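Local coordinates for protein esterase (Alcaligenes sp., PDB 1QLW) that hydrolyses carboxylic esters, as a bacterial esterase of the alpha/beta-hydrolase fold, at residues S20-G25 and Q49-Y54; A141-R146 and E257-W262; D89-R94 and V309-L314; S245-V250 and G280-L285. All blocks are in the same frame, centred on the assembly; numbering follows the deposited sequence.

Contact 1 (S20-G25 and Q49-Y54); sequences SFFVGG and QMYVRY
Ser-20 to Val-23 and Met-50 to Arg-53 form an antiparallel strand pair that joins strand 13-23 to strand 43-57. Phe-21 and Val-52 are a hydrogen-bonded pair, Phe-21 N lying 2.9 Å from Val-52 O and Val-52 N 2.8 Å from Phe-21 O; Val-23 and Met-50 repeat it. Phe-21 CG stands between its own N and carbonyl carbon (chi1 58°), which swings the ring across to Val-52, whose CB lies over one face. Tyr-54 meets that ring rim to rim, its CD2 3.6 Å from Phe-21 CE1. These are the antiparallel N-terminal strands of an alpha/beta-hydrolase sheet. With an alanine at Phe-21, Val-52 would probably lose its aromatic cover and Tyr-54 its neighbour, opening a gap beside Leu-193 of helix 185-197. On the other face Arg-53 NH1 donates to Ser-20 OG over 2.9 Å, with the serine oxygen 20° out of the guanidinium plane. Glu-79 of the second subunit bonds both Ser-20 OG and Tyr-51 OH, making this face part of the subunit interface.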
loop_
_atom_site.group_PDB
_atom_site.type_symbol
_atom_site.label_atom_id
_atom_site.label_comp_id
_atom_site.label_asym_id
_atom_site.label_seq_id
_atom_site.Cartn_x
_atom_site.Cartn_y
_atom_site.Cartn_z
ATOM N N SER A 20 9.400 -6.969 1.722
ATOM C CA SER A 20 8.042 -7.090 1.235
ATOM C C SER A 20 7.940 -8.275 0.294
ATOM O O SER A 20 8.914 -8.579 -0.420
ATOM C CB SER A 20 7.667 -5.849 0.389
ATOM O OG SER A 20 7.834 -4.682 1.139
ATOM N N PHE A 21 6.774 -8.905 0.273
ATOM C CA PHE A 21 6.533 -10.020 -0.634
ATOM C C PHE A 21 5.012 -10.185 -0.750
ATOM O O PHE A 21 4.264 -9.509 -0.035
ATOM C CB PHE A 21 7.199 -11.312 -0.178
ATOM C CG PHE A 21 6.811 -11.806 1.183
ATOM C CD1 PHE A 21 7.476 -11.381 2.325
ATOM C CD2 PHE A 21 5.755 -12.679 1.360
ATOM C CE1 PHE A 21 7.139 -11.857 3.580
ATOM C CE2 PHE A 21 5.384 -13.151 2.609
ATOM C CZ PHE A 21 6.086 -12.736 3.715
ATOM N N PHE A 22 4.609 -11.095 -1.624
ATOM C CA PHE A 22 3.202 -11.406 -1.767
ATOM C C PHE A 22 2.957 -12.870 -1.470
ATOM O O PHE A 22 3.824 -13.730 -1.661
ATOM C CB PHE A 22 2.705 -11.137 -3.207
ATOM C CG PHE A 22 2.544 -9.660 -3.441
ATOM C CD1 PHE A 22 3.631 -8.843 -3.734
ATOM C CD2 PHE A 22 1.290 -9.068 -3.352
ATOM C CE1 PHE A 22 3.450 -7.483 -3.890
ATOM C CE2 PHE A 22 1.108 -7.719 -3.541
ATOM C CZ PHE A 22 2.200 -6.916 -3.808
ATOM N N VAL A 23 1.744 -13.158 -1.006
ATOM C CA VAL A 23 1.299 -14.515 -0.755
ATOM C C VAL A 23 0.103 -14.808 -1.662
ATOM O O VAL A 23 -0.845 -14.035 -1.764
ATOM C CB VAL A 23 0.842 -14.674 0.709
ATOM C CG1 VAL A 23 0.261 -16.048 0.945
ATOM C CG2 VAL A 23 2.023 -14.359 1.617
ATOM N N GLY A 24 0.160 -15.968 -2.322
ATOM C CA GLY A 24 -0.993 -16.457 -3.047
ATOM C C GLY A 24 -1.230 -15.768 -4.378
ATOM O O GLY A 24 -0.325 -15.271 -5.053
ATOM N N GLY A 25 -2.497 -15.793 -4.770
ATOM C CA GLY A 25 -2.927 -15.300 -6.080
ATOM C C GLY A 25 -3.340 -16.465 -6.981
ATOM O O GLY A 25 -2.993 -17.624 -6.786
ATOM N N GLN A 49 -3.858 -12.173 -4.652
ATOM C CA GLN A 49 -2.636 -12.196 -3.877
ATOM C C GLN A 49 -2.695 -11.144 -2.764
ATOM O O GLN A 49 -3.365 -10.116 -2.873
ATOM C CB GLN A 49 -1.421 -11.926 -4.782
ATOM C CG GLN A 49 -1.394 -10.557 -5.468
ATOM C CD GLN A 49 -2.067 -10.572 -6.813
ATOM O OE1 GLN A 49 -3.001 -11.317 -7.053
ATOM N NE2 GLN A 49 -1.593 -9.804 -7.785
ATOM N N MET A 50 -1.892 -11.370 -1.725
ATOM C CA MET A 50 -1.878 -10.518 -0.529
ATOM C C MET A 50 -0.495 -9.902 -0.337
ATOM O O MET A 50 0.496 -10.646 -0.177
ATOM C CB MET A 50 -2.259 -11.373 0.689
ATOM C CG MET A 50 -2.198 -10.638 2.018
ATOM S SD MET A 50 -2.723 -11.698 3.383
ATOM C CE MET A 50 -1.256 -12.707 3.633
ATOM N N TYR A 51 -0.425 -8.583 -0.321
ATOM C CA TYR A 51 0.803 -7.845 -0.009
ATOM C C TYR A 51 1.163 -7.997 1.462
ATOM O O TYR A 51 0.301 -7.872 2.339
ATOM C CB TYR A 51 0.551 -6.364 -0.278
ATOM C CG TYR A 51 1.668 -5.427 0.139
ATOM C CD1 TYR A 51 2.863 -5.365 -0.587
ATOM C CD2 TYR A 51 1.532 -4.607 1.240
ATOM C CE1 TYR A 51 3.872 -4.504 -0.206
ATOM C CE2 TYR A 51 2.545 -3.739 1.614
ATOM C CZ TYR A 51 3.716 -3.676 0.872
ATOM O OH TYR A 51 4.681 -2.769 1.269
ATOM N N VAL A 52 2.446 -8.217 1.723
ATOM C CA VAL A 52 2.976 -8.352 3.066
ATOM C C VAL A 52 4.245 -7.511 3.203
ATOM O O VAL A 52 5.198 -7.717 2.446
ATOM C CB VAL A 52 3.313 -9.816 3.411
ATOM C CG1 VAL A 52 3.732 -9.931 4.873
ATOM C CG2 VAL A 52 2.148 -10.753 3.094
ATOM N N ARG A 53 4.281 -6.615 4.179
ATOM C CA ARG A 53 5.476 -5.838 4.514
ATOM C C ARG A 53 5.959 -6.334 5.865
ATOM O O ARG A 53 5.173 -6.374 6.821
ATOM C CB ARG A 53 5.155 -4.349 4.597
ATOM C CG ARG A 53 6.333 -3.490 5.032
ATOM C CD ARG A 53 7.401 -3.453 4.004
ATOM N NE ARG A 53 8.337 -2.362 4.269
ATOM C CZ ARG A 53 9.455 -2.169 3.589
ATOM N NH1 ARG A 53 9.715 -3.047 2.630
ATOM N NH2 ARG A 53 10.270 -1.154 3.845
ATOM N N TYR A 54 7.218 -6.735 5.984
ATOM C CA TYR A 54 7.760 -7.264 7.232
ATOM C C TYR A 54 8.911 -6.384 7.726
ATOM O O TYR A 54 9.697 -5.805 6.966
ATOM C CB TYR A 54 8.210 -8.724 7.075
ATOM C CG TYR A 54 9.421 -8.987 6.217
ATOM C CD1 TYR A 54 10.701 -8.970 6.767
ATOM C CD2 TYR A 54 9.309 -9.271 4.857
ATOM C CE1 TYR A 54 11.819 -9.214 5.991
ATOM C CE2 TYR A 54 10.437 -9.519 4.089
ATOM C CZ TYR A 54 11.693 -9.478 4.645
ATOM O OH TYR A 54 12.792 -9.701 3.848
#

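Contact 2 (A141-R146 and E257-W262); sequences AWAIFR and EEFPRW
Arg-146 lays different parts of its side chain on two aromatic rings, Phe-259 and Trp-262. Its CG stands over one face of Phe-259, 3.8 Å from the ring centroid, a CH-pi contact. Farther out, the guanidinium presents its edge to one face of the indole, the two planes 75° apart; Arg-146 CZ lies 4.6 Å from the centroid of the five-membered ring of Trp-262, a cation-pi contact. At the indole edge, Trp-262 NE1 donates to Ile-144 O over 2.8 Å, with the acceptor 18° out of the ring plane. Arg-261 offers one guanidinium face to Ile-144, whose CG1 sits over its centre, 3.8 Å from Arg-261 CZ.

Arg-146 closes helix 138-144 in a Schellman motif; its positive phi (64°) ends the helical path, and its side chain points toward the loop between strand 248-252 and helix 263-278. Placing the indole bond at this helix end gives a carbonyl of the final turn a side-chain donor. A leucine in place of Trp-262 would probably leave Ile-144 O without that donor and the Arg-146 guanidinium without its aromatic face. Glu-230, in a salt bridge with Arg-146 NH1, and Asp-254 O, bonded to Arg-146 NE, help to fix the guanidinium. Arg-261 NH1 is bonded to Lys-38 O of the second subunit, and Tyr-39 of that subunit packs on both Ile-144 and Arg-261.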
loop_
_atom_site.group_PDB
_atom_site.type_symbol
_atom_site.label_atom_id
_atom_site.label_comp_id
_atom_site.label_asym_id
_atom_site.label_seq_id
_atom_site.Cartn_x
_atom_site.Cartn_y
_atom_site.Cartn_z
ATOM N N ALA A 141 -18.757 6.744 8.976
ATOM C CA ALA A 141 -17.616 6.236 9.724
ATOM C C ALA A 141 -17.607 6.771 11.146
ATOM O O ALA A 141 -17.220 6.053 12.078
ATOM C CB ALA A 141 -16.323 6.559 8.992
ATOM N N TRP A 142 -17.975 8.026 11.337
ATOM C CA TRP A 142 -17.997 8.614 12.679
ATOM C C TRP A 142 -18.802 7.757 13.647
ATOM O O TRP A 142 -18.401 7.528 14.790
ATOM C CB TRP A 142 -18.640 9.988 12.555
ATOM C CG TRP A 142 -18.561 10.883 13.742
ATOM C CD1 TRP A 142 -19.451 10.986 14.773
ATOM C CD2 TRP A 142 -17.538 11.852 13.992
ATOM N NE1 TRP A 142 -19.039 11.964 15.650
ATOM C CE2 TRP A 142 -17.866 12.513 15.189
ATOM C CE3 TRP A 142 -16.373 12.217 13.307
ATOM C CZ2 TRP A 142 -17.069 13.533 15.710
ATOM C CZ3 TRP A 142 -15.593 13.218 13.838
ATOM C CH2 TRP A 142 -15.936 13.868 15.028
ATOM N N ALA A 143 -19.958 7.297 13.193
ATOM C CA ALA A 143 -20.844 6.481 14.020
ATOM C C ALA A 143 -20.374 5.039 14.074
ATOM O O ALA A 143 -20.427 4.413 15.148
ATOM C CB ALA A 143 -22.280 6.617 13.544
ATOM N N ILE A 144 -19.921 4.454 12.965
ATOM C CA ILE A 144 -19.388 3.090 12.992
ATOM C C ILE A 144 -18.225 2.970 13.968
ATOM O O ILE A 144 -18.089 1.990 14.705
ATOM C CB ILE A 144 -18.936 2.651 11.585
ATOM C CG1 ILE A 144 -20.163 2.560 10.676
ATOM C CG2 ILE A 144 -18.174 1.331 11.628
ATOM C CD1 ILE A 144 -19.885 2.480 9.191
ATOM N N PHE A 145 -17.390 4.011 14.010
ATOM C CA PHE A 145 -16.211 4.009 14.849
ATOM C C PHE A 145 -16.486 4.473 16.271
ATOM O O PHE A 145 -15.597 4.396 17.121
ATOM C CB PHE A 145 -15.111 4.857 14.226
ATOM C CG PHE A 145 -14.588 4.377 12.895
ATOM C CD1 PHE A 145 -14.775 3.077 12.436
ATOM C CD2 PHE A 145 -13.872 5.238 12.089
ATOM C CE1 PHE A 145 -14.271 2.647 11.228
ATOM C CE2 PHE A 145 -13.360 4.824 10.871
ATOM C CZ PHE A 145 -13.556 3.538 10.442
ATOM N N ARG A 146 -17.704 4.946 16.537
ATOM C CA ARG A 146 -18.155 5.362 17.846
ATOM C C ARG A 146 -17.357 6.561 18.351
ATOM O O ARG A 146 -17.067 6.670 19.555
ATOM C CB ARG A 146 -18.144 4.215 18.866
ATOM C CG ARG A 146 -18.882 2.978 18.401
ATOM C CD ARG A 146 -19.160 1.992 19.538
ATOM N NE ARG A 146 -17.976 1.730 20.340
ATOM C CZ ARG A 146 -16.964 0.954 19.971
ATOM N NH1 ARG A 146 -17.041 0.242 18.839
ATOM N NH2 ARG A 146 -15.874 0.883 20.727
ATOM N N GLU A 257 -22.570 0.192 24.357
ATOM C CA GLU A 257 -23.974 -0.026 24.631
ATOM C C GLU A 257 -24.951 0.817 23.861
ATOM O O GLU A 257 -26.022 0.309 23.480
ATOM C CB GLU A 257 -24.236 0.102 26.148
ATOM C CG GLU A 257 -23.883 -1.232 26.791
ATOM C CD GLU A 257 -22.626 -1.501 27.529
ATOM O OE1 GLU A 257 -22.568 -0.703 28.531
ATOM O OE2 GLU A 257 -21.587 -2.149 27.241
ATOM N N GLU A 258 -24.550 2.037 23.505
ATOM C CA GLU A 258 -25.494 2.919 22.835
ATOM C C GLU A 258 -25.529 2.740 21.335
ATOM O O GLU A 258 -26.342 3.412 20.694
ATOM C CB GLU A 258 -25.213 4.362 23.240
ATOM C CG GLU A 258 -23.840 4.870 22.864
ATOM C CD GLU A 258 -23.386 6.082 23.656
ATOM O OE1 GLU A 258 -23.896 7.182 23.328
ATOM O OE2 GLU A 258 -22.506 5.967 24.547
ATOM N N PHE A 259 -24.740 1.832 20.775
ATOM C CA PHE A 259 -24.778 1.584 19.341
ATOM C C PHE A 259 -25.322 0.200 19.045
ATOM O O PHE A 259 -24.648 -0.811 19.304
ATOM C CB PHE A 259 -23.359 1.731 18.748
ATOM C CG PHE A 259 -22.845 3.141 18.782
ATOM C CD1 PHE A 259 -22.194 3.629 19.889
ATOM C CD2 PHE A 259 -22.995 4.002 17.701
ATOM C CE1 PHE A 259 -21.718 4.929 19.934
ATOM C CE2 PHE A 259 -22.538 5.303 17.748
ATOM C CZ PHE A 259 -21.893 5.768 18.870
ATOM N N PRO A 260 -26.468 0.124 18.380
ATOM C CA PRO A 260 -27.029 -1.171 17.998
ATOM C C PRO A 260 -26.131 -1.978 17.079
ATOM O O PRO A 260 -26.279 -3.217 17.056
ATOM C CB PRO A 260 -28.387 -0.851 17.394
ATOM C CG PRO A 260 -28.726 0.500 17.905
ATOM C CD PRO A 260 -27.413 1.226 18.098
ATOM N N ARG A 261 -25.190 -1.381 16.356
ATOM C CA ARG A 261 -24.263 -2.096 15.489
ATOM C C ARG A 261 -23.333 -2.939 16.369
ATOM O O ARG A 261 -22.886 -4.015 15.979
ATOM C CB ARG A 261 -23.432 -1.155 14.604
ATOM C CG ARG A 261 -22.630 -1.742 13.452
ATOM C CD ARG A 261 -21.757 -0.748 12.718
ATOM N NE ARG A 261 -21.192 -1.121 11.431
ATOM C CZ ARG A 261 -21.694 -0.889 10.224
ATOM N NH1 ARG A 261 -22.848 -0.244 10.080
ATOM N NH2 ARG A 261 -21.032 -1.267 9.128
ATOM N N TRP A 262 -23.006 -2.447 17.560
ATOM C CA TRP A 262 -21.927 -2.971 18.359
ATOM C C TRP A 262 -22.329 -3.766 19.582
ATOM O O TRP A 262 -21.689 -4.769 19.891
ATOM C CB TRP A 262 -20.957 -1.854 18.795
ATOM C CG TRP A 262 -20.126 -1.404 17.633
ATOM C CD1 TRP A 262 -20.156 -0.234 16.936
ATOM C CD2 TRP A 262 -19.118 -2.212 16.992
ATOM N NE1 TRP A 262 -19.231 -0.258 15.922
ATOM C CE2 TRP A 262 -18.578 -1.464 15.943
ATOM C CE3 TRP A 262 -18.630 -3.504 17.246
ATOM C CZ2 TRP A 262 -17.564 -1.978 15.121
ATOM C CZ3 TRP A 262 -17.633 -4.002 16.428
ATOM C CH2 TRP A 262 -17.114 -3.243 15.384
#

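Contact 3 (D89-R94 and V309-L314); sequences DEYFLR and VADLIL
Tyr-91 reaches from helix 88-94 across to Ala-310 and Asp-311 of helix 306-319. From CB, CG leaves opposite the backbone N (chi1 -170°), sending the ring toward the other helix. The first ring atom to touch is CD2, 3.7 Å from Ala-310 CB. Next comes CE2, which has Leu-314 CD1 at 4.2 Å and also passes close to the Asp-311 carboxylate. At the tip the hydroxyl donates to that carboxylate, Tyr-91 OH to Asp-311 OD1 measuring 2.6 Å. The oxygen is met on its syn side, 24° out of the carboxylate plane, and lies at the edge of the phenol ring. Lys-95 forms a long, weak ion pair with the same oxygen, so the short bond from tyrosine is its closer tie.

Beside this arm, Phe-92 turns one ring face to Leu-314, whose CD2 is 4.0 Å from the ring centroid. Ala-310 CB sits at the edge of the same ring, 4.0 Å from Phe-92 CE1, and thus touches both aromatic residues. Side chains of this size fit the wide spacing of the short helical segments, whose axes come no closer than 11.1 Å and are inclined at 49°. Trp-88 packs against Phe-92 and Ala-310. Phe-92 also rests on Thr-99 of strand 99-103, and the pair belongs to a helical layer packed against the central sheet, as expected of the alpha/beta-hydrolase fold.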
loop_
_atom_site.group_PDB
_atom_site.type_symbol
_atom_site.label_atom_id
_atom_site.label_comp_id
_atom_site.label_asym_id
_atom_site.label_seq_id
_atom_site.Cartn_x
_atom_site.Cartn_y
_atom_site.Cartn_z
ATOM N N ASP A 89 2.411 -0.939 14.781
ATOM C CA ASP A 89 3.483 -1.625 14.057
ATOM C C ASP A 89 4.860 -1.274 14.618
ATOM O O ASP A 89 5.633 -2.133 15.051
ATOM C CB ASP A 89 3.298 -1.200 12.615
ATOM C CG ASP A 89 4.295 -1.853 11.743
ATOM O OD1 ASP A 89 4.931 -2.855 12.101
ATOM O OD2 ASP A 89 4.408 -1.299 10.625
ATOM N N GLU A 90 5.161 0.033 14.703
ATOM C CA GLU A 90 6.434 0.478 15.239
ATOM C C GLU A 90 6.579 0.099 16.702
ATOM O O GLU A 90 7.656 -0.314 17.145
ATOM C CB GLU A 90 6.557 1.996 15.089
ATOM C CG GLU A 90 7.868 2.520 15.645
ATOM C CD GLU A 90 8.134 3.986 15.482
ATOM O OE1 GLU A 90 7.364 4.679 14.791
ATOM O OE2 GLU A 90 9.136 4.467 16.068
ATOM N N TYR A 91 5.517 0.229 17.483
ATOM C CA TYR A 91 5.596 -0.097 18.905
ATOM C C TYR A 91 5.924 -1.570 19.101
ATOM O O TYR A 91 6.779 -1.936 19.918
ATOM C CB TYR A 91 4.304 0.267 19.616
ATOM C CG TYR A 91 4.408 0.179 21.112
ATOM C CD1 TYR A 91 5.259 1.019 21.805
ATOM C CD2 TYR A 91 3.612 -0.674 21.845
ATOM C CE1 TYR A 91 5.301 1.009 23.188
ATOM C CE2 TYR A 91 3.637 -0.712 23.221
ATOM C CZ TYR A 91 4.480 0.150 23.896
ATOM O OH TYR A 91 4.524 0.176 25.270
ATOM N N PHE A 92 5.261 -2.442 18.332
ATOM C CA PHE A 92 5.514 -3.872 18.452
ATOM C C PHE A 92 6.966 -4.186 18.104
ATOM O O PHE A 92 7.609 -4.994 18.789
ATOM C CB PHE A 92 4.563 -4.666 17.558
ATOM C CG PHE A 92 3.129 -4.694 18.003
ATOM C CD1 PHE A 92 2.640 -4.051 19.120
ATOM C CD2 PHE A 92 2.212 -5.408 17.258
ATOM C CE1 PHE A 92 1.312 -4.109 19.477
ATOM C CE2 PHE A 92 0.873 -5.487 17.609
ATOM C CZ PHE A 92 0.421 -4.832 18.731
ATOM N N LEU A 93 7.497 -3.546 17.061
ATOM C CA LEU A 93 8.906 -3.732 16.696
ATOM C C LEU A 93 9.817 -3.323 17.845
ATOM O O LEU A 93 10.780 -4.023 18.186
ATOM C CB LEU A 93 9.245 -2.882 15.471
ATOM C CG LEU A 93 8.559 -3.307 14.195
ATOM C CD1 LEU A 93 8.740 -2.262 13.119
ATOM C CD2 LEU A 93 9.113 -4.640 13.727
ATOM N N ARG A 94 9.524 -2.184 18.478
ATOM C CA ARG A 94 10.311 -1.670 19.595
ATOM C C ARG A 94 10.215 -2.573 20.815
ATOM O O ARG A 94 11.138 -2.633 21.630
ATOM C CB ARG A 94 9.898 -0.237 19.923
ATOM C CG ARG A 94 10.352 0.747 18.860
ATOM C CD ARG A 94 9.903 2.162 19.187
ATOM N NE ARG A 94 10.377 3.117 18.189
ATOM C CZ ARG A 94 11.562 3.712 18.222
ATOM N NH1 ARG A 94 12.433 3.474 19.192
ATOM N NH2 ARG A 94 11.879 4.529 17.232
ATOM N N VAL A 309 -3.216 0.393 25.453
ATOM C CA VAL A 309 -3.965 -0.752 24.923
ATOM C C VAL A 309 -2.997 -1.787 24.379
ATOM O O VAL A 309 -3.128 -2.999 24.627
ATOM C CB VAL A 309 -4.994 -0.306 23.884
ATOM C CG1 VAL A 309 -5.715 -1.521 23.309
ATOM C CG2 VAL A 309 -5.982 0.693 24.473
ATOM N N ALA A 310 -1.983 -1.338 23.638
ATOM C CA ALA A 310 -0.990 -2.273 23.109
ATOM C C ALA A 310 -0.310 -3.059 24.228
ATOM O O ALA A 310 -0.084 -4.270 24.087
ATOM C CB ALA A 310 0.060 -1.549 22.280
ATOM N N ASP A 311 0.045 -2.399 25.334
ATOM C CA ASP A 311 0.692 -3.108 26.430
ATOM C C ASP A 311 -0.188 -4.202 26.996
ATOM O O ASP A 311 0.307 -5.266 27.349
ATOM C CB ASP A 311 1.089 -2.139 27.542
ATOM C CG ASP A 311 2.364 -1.393 27.240
ATOM O OD1 ASP A 311 3.037 -1.696 26.237
ATOM O OD2 ASP A 311 2.707 -0.494 28.034
ATOM N N LEU A 312 -1.493 -3.969 27.110
ATOM C CA LEU A 312 -2.400 -5.014 27.594
ATOM C C LEU A 312 -2.361 -6.209 26.661
ATOM O O LEU A 312 -2.364 -7.358 27.106
ATOM C CB LEU A 312 -3.805 -4.457 27.739
ATOM C CG LEU A 312 -4.012 -3.502 28.917
ATOM C CD1 LEU A 312 -5.298 -2.717 28.746
ATOM C CD2 LEU A 312 -4.039 -4.269 30.233
ATOM N N ILE A 313 -2.405 -5.958 25.356
ATOM C CA ILE A 313 -2.395 -7.033 24.372
ATOM C C ILE A 313 -1.063 -7.768 24.382
ATOM O O ILE A 313 -1.025 -9.001 24.373
ATOM C CB ILE A 313 -2.720 -6.456 22.978
ATOM C CG1 ILE A 313 -4.187 -5.991 22.954
ATOM C CG2 ILE A 313 -2.439 -7.474 21.893
ATOM C CD1 ILE A 313 -4.540 -5.209 21.698
ATOM N N LEU A 314 0.042 -7.031 24.405
ATOM C CA LEU A 314 1.359 -7.664 24.401
ATOM C C LEU A 314 1.613 -8.476 25.664
ATOM O O LEU A 314 2.221 -9.544 25.615
ATOM C CB LEU A 314 2.462 -6.633 24.182
ATOM C CG LEU A 314 2.448 -5.923 22.830
ATOM C CD1 LEU A 314 3.517 -4.847 22.797
ATOM C CD2 LEU A 314 2.642 -6.912 21.686
#

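Contact 4 (S245-V250 and G280-L285); sequences SIPVLV and GGKGQL
Leu-249 and Gln-284 lie side by side and point the same way from neighbouring parallel strands, with Leu-249 CD1 3.9 Å from Gln-284 CG. With CG opposite the backbone N in both residues (chi1 178° in Leu-249, 175° in Gln-284), the glutamine CB and CG run beside the leucine branch; both residues touch Trp-316 of helix 306-319. Pro-247 and Lys-282 repeat the side-by-side arrangement two residues earlier on each strand. A bend at chi3 brings Lys-282 NZ back to 3.7 Å from Pro-247 CG, while its polar partner is Asn-320 OD1. On the other face Val-250 and Leu-285 are more loosely apposed, Val-250 CG1 lying 4.4 Å from Leu-285 CG. Leu-285 packs on helix 263-278, as does Val-248, whose bridge partner Gly-283 has no side chain.

The segment axes run 4.8 Å apart at 9°, nearly parallel, as befits the strands of a beta-alpha-beta crossover through helix 263-278. Three backbone bonds set the register: Val-248 N to Lys-282 O, Gln-284 N to Val-248 O, and Val-250 N to Gln-284 O, the last 2.9 Å long and nearly straight. Ahead of them, a water donates to Ile-246 O at 2.7 Å and accepts from Lys-282 N at 2.9 Å, bridging the two segments before the direct ladder begins. The chemistry implies that main-chain polarity holds the strands together, while hydrocarbon parts of the side chains fill in against the helices on the two faces.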
loop_
_atom_site.group_PDB
_atom_site.type_symbol
_atom_site.label_atom_id
_atom_site.label_comp_id
_atom_site.label_asym_id
_atom_site.label_seq_id
_atom_site.Cartn_x
_atom_site.Cartn_y
_atom_site.Cartn_z
ATOM N N SER A 245 -6.781 -25.432 20.976
ATOM C CA SER A 245 -5.362 -25.376 21.260
ATOM C C SER A 245 -4.767 -24.024 20.882
ATOM O O SER A 245 -3.551 -23.863 21.026
ATOM C CB SER A 245 -4.601 -26.492 20.532
ATOM O OG SER A 245 -4.825 -27.713 21.224
ATOM N N ILE A 246 -5.574 -23.067 20.448
ATOM C CA ILE A 246 -5.056 -21.752 20.055
ATOM C C ILE A 246 -5.589 -20.715 21.029
ATOM O O ILE A 246 -6.801 -20.465 21.020
ATOM C CB ILE A 246 -5.511 -21.410 18.621
ATOM C CG1 ILE A 246 -4.955 -22.417 17.613
ATOM C CG2 ILE A 246 -5.070 -20.008 18.230
ATOM C CD1 ILE A 246 -5.613 -22.363 16.254
ATOM N N PRO A 247 -4.767 -20.099 21.855
ATOM C CA PRO A 247 -5.267 -19.067 22.775
ATOM C C PRO A 247 -5.853 -17.912 21.976
ATOM O O PRO A 247 -5.309 -17.510 20.944
ATOM C CB PRO A 247 -4.058 -18.682 23.600
ATOM C CG PRO A 247 -3.085 -19.804 23.450
ATOM C CD PRO A 247 -3.327 -20.345 22.054
ATOM N N VAL A 248 -6.941 -17.354 22.511
ATOM C CA VAL A 248 -7.672 -16.277 21.871
ATOM C C VAL A 248 -7.940 -15.112 22.813
ATOM O O VAL A 248 -8.380 -15.302 23.935
ATOM C CB VAL A 248 -9.042 -16.783 21.363
ATOM C CG1 VAL A 248 -9.912 -15.662 20.821
ATOM C CG2 VAL A 248 -8.887 -17.908 20.350
ATOM N N LEU A 249 -7.673 -13.906 22.289
ATOM C CA LEU A 249 -7.991 -12.671 22.970
ATOM C C LEU A 249 -8.891 -11.829 22.073
ATOM O O LEU A 249 -8.510 -11.589 20.924
ATOM C CB LEU A 249 -6.720 -11.878 23.292
ATOM C CG LEU A 249 -6.941 -10.531 23.976
ATOM C CD1 LEU A 249 -7.512 -10.696 25.378
ATOM C CD2 LEU A 249 -5.635 -9.748 24.046
ATOM N N VAL A 250 -10.043 -11.416 22.573
ATOM C CA VAL A 250 -10.943 -10.525 21.838
ATOM C C VAL A 250 -11.000 -9.237 22.650
ATOM O O VAL A 250 -11.235 -9.287 23.855
ATOM C CB VAL A 250 -12.328 -11.151 21.626
ATOM C CG1 VAL A 250 -13.288 -10.146 21.018
ATOM C CG2 VAL A 250 -12.212 -12.419 20.783
ATOM N N GLY A 280 -12.469 -26.496 26.860
ATOM C CA GLY A 280 -11.081 -26.772 27.171
ATOM C C GLY A 280 -10.089 -25.853 26.488
ATOM O O GLY A 280 -8.880 -26.079 26.606
ATOM N N GLY A 281 -10.573 -24.834 25.785
ATOM C CA GLY A 281 -9.686 -23.853 25.157
ATOM C C GLY A 281 -9.338 -22.770 26.178
ATOM O O GLY A 281 -9.595 -22.893 27.373
ATOM N N LYS A 282 -8.743 -21.705 25.665
ATOM C CA LYS A 282 -8.259 -20.594 26.465
ATOM C C LYS A 282 -8.627 -19.313 25.716
ATOM O O LYS A 282 -7.985 -18.945 24.733
ATOM C CB LYS A 282 -6.765 -20.659 26.704
ATOM C CG LYS A 282 -6.114 -21.761 27.500
ATOM C CD LYS A 282 -4.594 -21.763 27.367
ATOM C CE LYS A 282 -3.954 -20.445 27.750
ATOM N NZ LYS A 282 -2.614 -20.226 27.129
ATOM N N GLY A 283 -9.678 -18.654 26.178
ATOM C CA GLY A 283 -10.143 -17.419 25.587
ATOM C C GLY A 283 -10.356 -16.349 26.641
ATOM O O GLY A 283 -10.784 -16.643 27.753
ATOM N N GLN A 284 -10.138 -15.102 26.253
ATOM C CA GLN A 284 -10.426 -13.962 27.096
ATOM C C GLN A 284 -11.101 -12.880 26.271
ATOM O O GLN A 284 -10.650 -12.577 25.164
ATOM C CB GLN A 284 -9.155 -13.382 27.724
ATOM C CG GLN A 284 -9.342 -12.122 28.529
ATOM C CD GLN A 284 -8.084 -11.605 29.192
ATOM O OE1 GLN A 284 -7.153 -12.349 29.476
ATOM N NE2 GLN A 284 -8.122 -10.305 29.475
ATOM N N LEU A 285 -12.137 -12.287 26.842
ATOM C CA LEU A 285 -12.752 -11.103 26.264
ATOM C C LEU A 285 -12.313 -9.943 27.164
ATOM O O LEU A 285 -12.737 -9.858 28.324
ATOM C CB LEU A 285 -14.272 -11.203 26.149
ATOM C CG LEU A 285 -14.780 -10.165 25.117
ATOM C CD1 LEU A 285 -16.031 -10.634 24.422
ATOM C CD2 LEU A 285 -14.901 -8.792 25.751
HETATM O O HOH W 1 -8.123 -21.982 22.866
#

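From the N terminus, contact 1 is the first to close, bringing 49-54 back to 20-25 across 23 intervening residues before any other contact opens. Contact 3 then opens at 89-94 and closes only at 309-314, spanning both remaining contacts. Within that span contact 2 opens at 141-146, contact 4 opens at 245-250, contact 2 closes at 257-262 and contact 4 closes at 280-285, so these two cross. Contacts 1 and 4 belong to the same sheet, their centres about 28 Å apart. Contacts 3 and 4 touch directly, Ile-313 CG1 lying 4.2 Å from Leu-249 CD2, which seats the C-terminal helix on the sheet. Contacts 1 and 2 both reach the second subunit.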